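Local structure of probable starch synthase 4, chloroplastic/amyloplastic (Arabidopsis thaliana, 6GNE) at residues A[9-14]-A[135-140]; A[103-108]-A[117-122]. The protein probably belongs to the starch synthases, plastid glycosyltransferases of the GT-B fold, in which two Rossmann-like domains face each other across a deep cleft. All blocks are in the same frame, centred on the assembly; numbering follows the deposited sequence.

Contact 1: A[9-14]-A[135-140]; sequences GLYVVH and SGKKPD
Tyr11 and Asp140 are joined by two hydrogen bonds. The N-H of Tyr11 points almost straight at Asp140 OD2 (N to OD2 2.8 Å, 170° at the hydrogen), which accepts it on its anti lone pair, the one turned away from the other carboxylate oxygen. In return Asp140 N gives a weak bond to Tyr11 O. With CG beside its own backbone N (chi1 -58°), Asp140 turns its carboxylate back to the start of the strand, where OD2 also lies 3.4 Å from Leu10 CA.

Apolar contacts centre on Pro139. Its CB sits over one face of the Tyr11 ring, 4.2 Å from the ring centroid and 15° off the normal, a CH-pi contact displaced toward the rim; the same CB meets Val13 CG2 at 3.9 Å.

The hydroxyl end of the tyrosine is met differently: the Lys137 chain crosses it at about a right angle, its CG 3.4 Å from Tyr11 OH, whose hydrogen bond is to Glu47.

A Schellman motif with Gly136 as its C-prime residue ends helix 117-134, and residues 137-140 lead from there into strand 141-145. That strand runs parallel to 11-15, which pairs on its other side with 45-51, while helix 484-499 packs on Leu10 and Val12.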
# COMPACT_ATOMS: atom_id res chain seq x y z
N GLY A 9 -10.80 -6.22 -24.92
CA GLY A 9 -10.30 -6.26 -23.54
C GLY A 9 -9.11 -7.20 -23.36
O GLY A 9 -9.05 -8.28 -23.94
N LEU A 10 -8.14 -6.75 -22.57
CA LEU A 10 -6.97 -7.54 -22.21
C LEU A 10 -7.25 -8.54 -21.10
O LEU A 10 -8.15 -8.35 -20.29
CB LEU A 10 -5.83 -6.64 -21.77
CG LEU A 10 -5.42 -5.59 -22.81
CD1 LEU A 10 -4.42 -4.63 -22.19
CD2 LEU A 10 -4.88 -6.23 -24.07
N TYR A 11 -6.45 -9.61 -21.08
CA TYR A 11 -6.42 -10.58 -20.01
C TYR A 11 -5.17 -10.27 -19.17
O TYR A 11 -4.03 -10.42 -19.63
CB TYR A 11 -6.41 -12.00 -20.59
CG TYR A 11 -6.25 -13.15 -19.58
CD1 TYR A 11 -6.51 -12.99 -18.21
CD2 TYR A 11 -5.85 -14.41 -20.02
CE1 TYR A 11 -6.38 -14.05 -17.33
CE2 TYR A 11 -5.68 -15.47 -19.15
CZ TYR A 11 -5.96 -15.29 -17.81
OH TYR A 11 -5.79 -16.33 -16.95
N VAL A 12 -5.42 -9.82 -17.94
CA VAL A 12 -4.40 -9.29 -17.04
C VAL A 12 -4.34 -10.14 -15.78
O VAL A 12 -5.34 -10.25 -15.06
CB VAL A 12 -4.78 -7.85 -16.63
CG1 VAL A 12 -3.69 -7.24 -15.78
CG2 VAL A 12 -5.08 -7.01 -17.87
N VAL A 13 -3.18 -10.72 -15.51
CA VAL A 13 -2.95 -11.44 -14.25
C VAL A 13 -2.03 -10.66 -13.30
O VAL A 13 -0.98 -10.19 -13.71
CB VAL A 13 -2.39 -12.85 -14.51
CG1 VAL A 13 -2.21 -13.61 -13.20
CG2 VAL A 13 -3.35 -13.62 -15.38
N HIS A 14 -2.45 -10.50 -12.05
CA HIS A 14 -1.64 -9.85 -11.01
C HIS A 14 -1.12 -10.92 -10.08
O HIS A 14 -1.89 -11.72 -9.57
CB HIS A 14 -2.44 -8.82 -10.21
CG HIS A 14 -2.75 -7.59 -10.97
ND1 HIS A 14 -2.08 -6.41 -10.78
CD2 HIS A 14 -3.66 -7.35 -11.95
CE1 HIS A 14 -2.55 -5.50 -11.61
NE2 HIS A 14 -3.51 -6.04 -12.33
N SER A 135 -2.44 -24.57 -16.73
CA SER A 135 -3.85 -24.37 -17.10
C SER A 135 -4.03 -23.85 -18.52
O SER A 135 -5.13 -23.46 -18.91
CB SER A 135 -4.55 -23.40 -16.14
OG SER A 135 -3.62 -22.70 -15.33
N GLY A 136 -2.95 -23.80 -19.29
CA GLY A 136 -2.99 -23.22 -20.63
C GLY A 136 -3.47 -21.77 -20.71
O GLY A 136 -4.01 -21.36 -21.70
N LYS A 137 -3.29 -20.99 -19.65
CA LYS A 137 -3.72 -19.60 -19.68
C LYS A 137 -2.74 -18.79 -20.53
O LYS A 137 -1.53 -19.01 -20.48
CB LYS A 137 -3.81 -19.03 -18.26
CG LYS A 137 -4.90 -19.62 -17.37
CD LYS A 137 -6.27 -19.62 -18.03
CE LYS A 137 -7.39 -19.64 -16.98
NZ LYS A 137 -8.72 -19.95 -17.58
N LYS A 138 -3.28 -17.85 -21.31
CA LYS A 138 -2.47 -17.03 -22.19
C LYS A 138 -2.75 -15.56 -21.94
O LYS A 138 -3.45 -14.92 -22.73
CB LYS A 138 -2.75 -17.39 -23.65
CG LYS A 138 -2.39 -18.83 -23.98
CD LYS A 138 -2.10 -19.01 -25.47
CE LYS A 138 -1.37 -20.31 -25.76
NZ LYS A 138 -0.14 -20.49 -24.92
N PRO A 139 -2.23 -15.02 -20.82
CA PRO A 139 -2.46 -13.60 -20.52
C PRO A 139 -1.67 -12.66 -21.44
O PRO A 139 -0.56 -12.97 -21.86
CB PRO A 139 -2.01 -13.46 -19.05
CG PRO A 139 -1.05 -14.58 -18.85
CD PRO A 139 -1.54 -15.71 -19.70
N ASP A 140 -2.29 -11.53 -21.72
CA ASP A 140 -1.66 -10.45 -22.43
C ASP A 140 -0.67 -9.70 -21.54
O ASP A 140 0.35 -9.24 -22.03
CB ASP A 140 -2.71 -9.45 -22.92
CG ASP A 140 -3.76 -10.08 -23.84
OD1 ASP A 140 -3.42 -10.59 -24.94
OD2 ASP A 140 -4.95 -10.04 -23.44

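Contact 2: A[103-108]-A[117-122]; sequences SKFFWR and DFRRFS
Ser103 and Arg119 meet loosely, Ser103 OG lying 4.3 Å from Arg119 NH1 at the edge of the guanidinium, whose salt bridge is to Asp76. The carbonyls of Ser103 and Lys104 serve the loop itself: Arg108 NH2 reaches Ser103 O at 2.9 Å and Arg108 NE reaches Lys104 O, both from above the carbonyl planes. Lys104 O also receives Trp107 N from the opposite face, closing a type I turn over residues 104-107.

Phe105 carries the main polar link. Its carbonyl oxygen accepts Arg120 NE at 2.8 Å (155° at the hydrogen), lying close to the guanidinium plane, and takes a weaker second bond from Arg120 NH2. A bend at chi3 (73°) in an otherwise extended arginine chain brings the head group round to this oxygen, while CG packs 3.8 Å from Phe105 CD1. On the helix, Arg120 NH1 forms a salt bridge with Asp117 OD1 one turn earlier, so the buried guanidinium is held by the loop carbonyl through NE and by the helix carboxylate through NH1, which fixes its rotation. The arrangement belongs to the N-terminal Rossmann-like domain of the GT-B fold: the loop after strand 92-100 folds back on the first turns of helix 117-134.

Phe106 comes next, its CD1 3.6 Å from Arg120 NH2 and its CZ as near to Arg120 O. Its edge is directed at the face of Phe121 in an offset edge-to-face pair, centroids 5.7 Å apart and planes at 61°. Tyr53 touches both rings.

Arg108 slides past Arg120 in the opposite direction, its NH1 4.1 Å from Arg120 CD, which lies over one face of the Arg108 guanidinium. Glu114 and Asp116 form salt bridges with Arg108 NH1, probably offsetting the nearness of the two positive charges.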
# COMPACT_ATOMS: atom_id res chain seq x y z
N SER A 103 8.84 -27.34 4.30
CA SER A 103 9.12 -26.06 5.00
C SER A 103 7.89 -25.20 5.33
O SER A 103 8.02 -24.22 6.06
CB SER A 103 10.08 -25.19 4.18
OG SER A 103 11.31 -25.83 3.90
N LYS A 104 6.73 -25.53 4.77
CA LYS A 104 5.45 -24.93 5.18
C LYS A 104 5.47 -23.43 5.06
O LYS A 104 5.29 -22.69 6.03
CB LYS A 104 5.09 -25.37 6.60
CG LYS A 104 4.78 -26.85 6.68
CD LYS A 104 4.58 -27.28 8.16
CE LYS A 104 3.40 -28.24 8.41
NZ LYS A 104 2.21 -27.63 9.14
N PHE A 105 5.72 -22.99 3.83
CA PHE A 105 6.05 -21.60 3.60
C PHE A 105 4.95 -20.64 4.01
O PHE A 105 5.24 -19.58 4.53
CB PHE A 105 6.40 -21.38 2.13
CG PHE A 105 7.66 -22.08 1.68
CD1 PHE A 105 8.87 -21.89 2.35
CD2 PHE A 105 7.64 -22.89 0.54
CE1 PHE A 105 10.03 -22.53 1.93
CE2 PHE A 105 8.79 -23.52 0.12
CZ PHE A 105 10.00 -23.34 0.81
N PHE A 106 3.69 -21.00 3.79
CA PHE A 106 2.58 -20.10 4.12
C PHE A 106 1.69 -20.61 5.25
O PHE A 106 0.48 -20.38 5.26
CB PHE A 106 1.82 -19.77 2.84
CG PHE A 106 2.71 -19.15 1.82
CD1 PHE A 106 3.23 -17.89 2.04
CD2 PHE A 106 3.10 -19.86 0.69
CE1 PHE A 106 4.10 -17.33 1.13
CE2 PHE A 106 3.96 -19.29 -0.23
CZ PHE A 106 4.47 -18.03 -0.01
N TRP A 107 2.34 -21.22 6.23
CA TRP A 107 1.70 -21.79 7.39
C TRP A 107 2.44 -21.33 8.66
O TRP A 107 2.61 -22.09 9.59
CB TRP A 107 1.80 -23.30 7.25
CG TRP A 107 0.53 -24.08 7.19
CD1 TRP A 107 -0.59 -23.94 8.00
CD2 TRP A 107 0.27 -25.21 6.34
NE1 TRP A 107 -1.53 -24.88 7.66
CE2 TRP A 107 -1.03 -25.68 6.66
CE3 TRP A 107 1.03 -25.87 5.35
CZ2 TRP A 107 -1.61 -26.80 6.00
CZ3 TRP A 107 0.45 -26.97 4.69
CH2 TRP A 107 -0.85 -27.42 5.02
N ARG A 108 2.85 -20.06 8.68
CA ARG A 108 3.73 -19.50 9.72
C ARG A 108 3.03 -18.51 10.65
O ARG A 108 3.68 -17.90 11.51
CB ARG A 108 4.90 -18.76 9.06
CG ARG A 108 5.67 -19.54 8.00
CD ARG A 108 6.41 -20.73 8.57
NE ARG A 108 7.24 -21.35 7.53
CZ ARG A 108 8.43 -20.90 7.10
NH1 ARG A 108 8.99 -19.80 7.60
NH2 ARG A 108 9.06 -21.55 6.13
N ASP A 117 12.16 -15.52 4.16
CA ASP A 117 11.22 -14.83 3.23
C ASP A 117 11.62 -14.99 1.76
O ASP A 117 10.76 -15.19 0.90
CB ASP A 117 11.07 -13.32 3.55
CG ASP A 117 10.00 -13.03 4.60
OD1 ASP A 117 9.26 -13.93 5.04
OD2 ASP A 117 9.88 -11.86 4.98
N PHE A 118 12.93 -14.92 1.49
CA PHE A 118 13.45 -15.02 0.14
C PHE A 118 12.99 -16.33 -0.53
O PHE A 118 12.49 -16.34 -1.67
CB PHE A 118 14.98 -14.92 0.15
CG PHE A 118 15.57 -14.71 -1.21
CD1 PHE A 118 15.75 -15.78 -2.08
CD2 PHE A 118 15.93 -13.43 -1.64
CE1 PHE A 118 16.26 -15.58 -3.34
CE2 PHE A 118 16.44 -13.22 -2.91
CZ PHE A 118 16.61 -14.31 -3.76
N ARG A 119 13.17 -17.43 0.20
CA ARG A 119 12.78 -18.73 -0.28
C ARG A 119 11.25 -18.83 -0.43
O ARG A 119 10.76 -19.29 -1.47
CB ARG A 119 13.32 -19.83 0.64
CG ARG A 119 14.83 -20.04 0.50
CD ARG A 119 15.42 -20.90 1.62
NE ARG A 119 14.76 -22.20 1.77
CZ ARG A 119 14.89 -23.23 0.92
NH1 ARG A 119 14.23 -24.35 1.17
NH2 ARG A 119 15.62 -23.14 -0.19
N ARG A 120 10.53 -18.38 0.60
CA ARG A 120 9.07 -18.36 0.63
C ARG A 120 8.53 -17.72 -0.64
O ARG A 120 7.76 -18.33 -1.37
CB ARG A 120 8.55 -17.60 1.85
CG ARG A 120 8.79 -18.24 3.21
CD ARG A 120 8.34 -17.34 4.36
NE ARG A 120 6.87 -17.29 4.46
CZ ARG A 120 6.13 -16.25 4.84
NH1 ARG A 120 6.66 -15.07 5.18
NH2 ARG A 120 4.80 -16.37 4.88
N PHE A 121 8.96 -16.50 -0.96
CA PHE A 121 8.34 -15.78 -2.07
C PHE A 121 8.92 -16.09 -3.47
O PHE A 121 8.22 -15.99 -4.48
CB PHE A 121 8.27 -14.29 -1.76
CG PHE A 121 7.35 -13.96 -0.60
CD1 PHE A 121 5.98 -13.99 -0.78
CD2 PHE A 121 7.86 -13.64 0.66
CE1 PHE A 121 5.13 -13.69 0.27
CE2 PHE A 121 7.01 -13.36 1.72
CZ PHE A 121 5.65 -13.38 1.54
N SER A 122 10.19 -16.47 -3.55
CA SER A 122 10.72 -17.00 -4.81
C SER A 122 10.03 -18.33 -5.18
O SER A 122 9.75 -18.58 -6.35
CB SER A 122 12.25 -17.16 -4.78
OG SER A 122 12.66 -18.08 -3.80

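Overall arrangement
Contacts 1 and 2 lie at the two ends of helix 117-134: residues 117-122 begin it, and 135-140 follow its last turn. Contact 2 is nested within the chain loop that contact 1 closes. Their centres are 26 Å apart and their nearest atoms about 12 Å, so the two do not touch. Both belong to the same domain, contact 1 joining strand 11-15 to the loop that enters strand 141-145, contact 2 packing the loop after strand 92-100 against the start of helix 117-134. Contact 2 lies close to the glycan that carries the AC1 unit: the Phe121 side chain is about 6 Å from a glucose unit and about 9 Å from AC1.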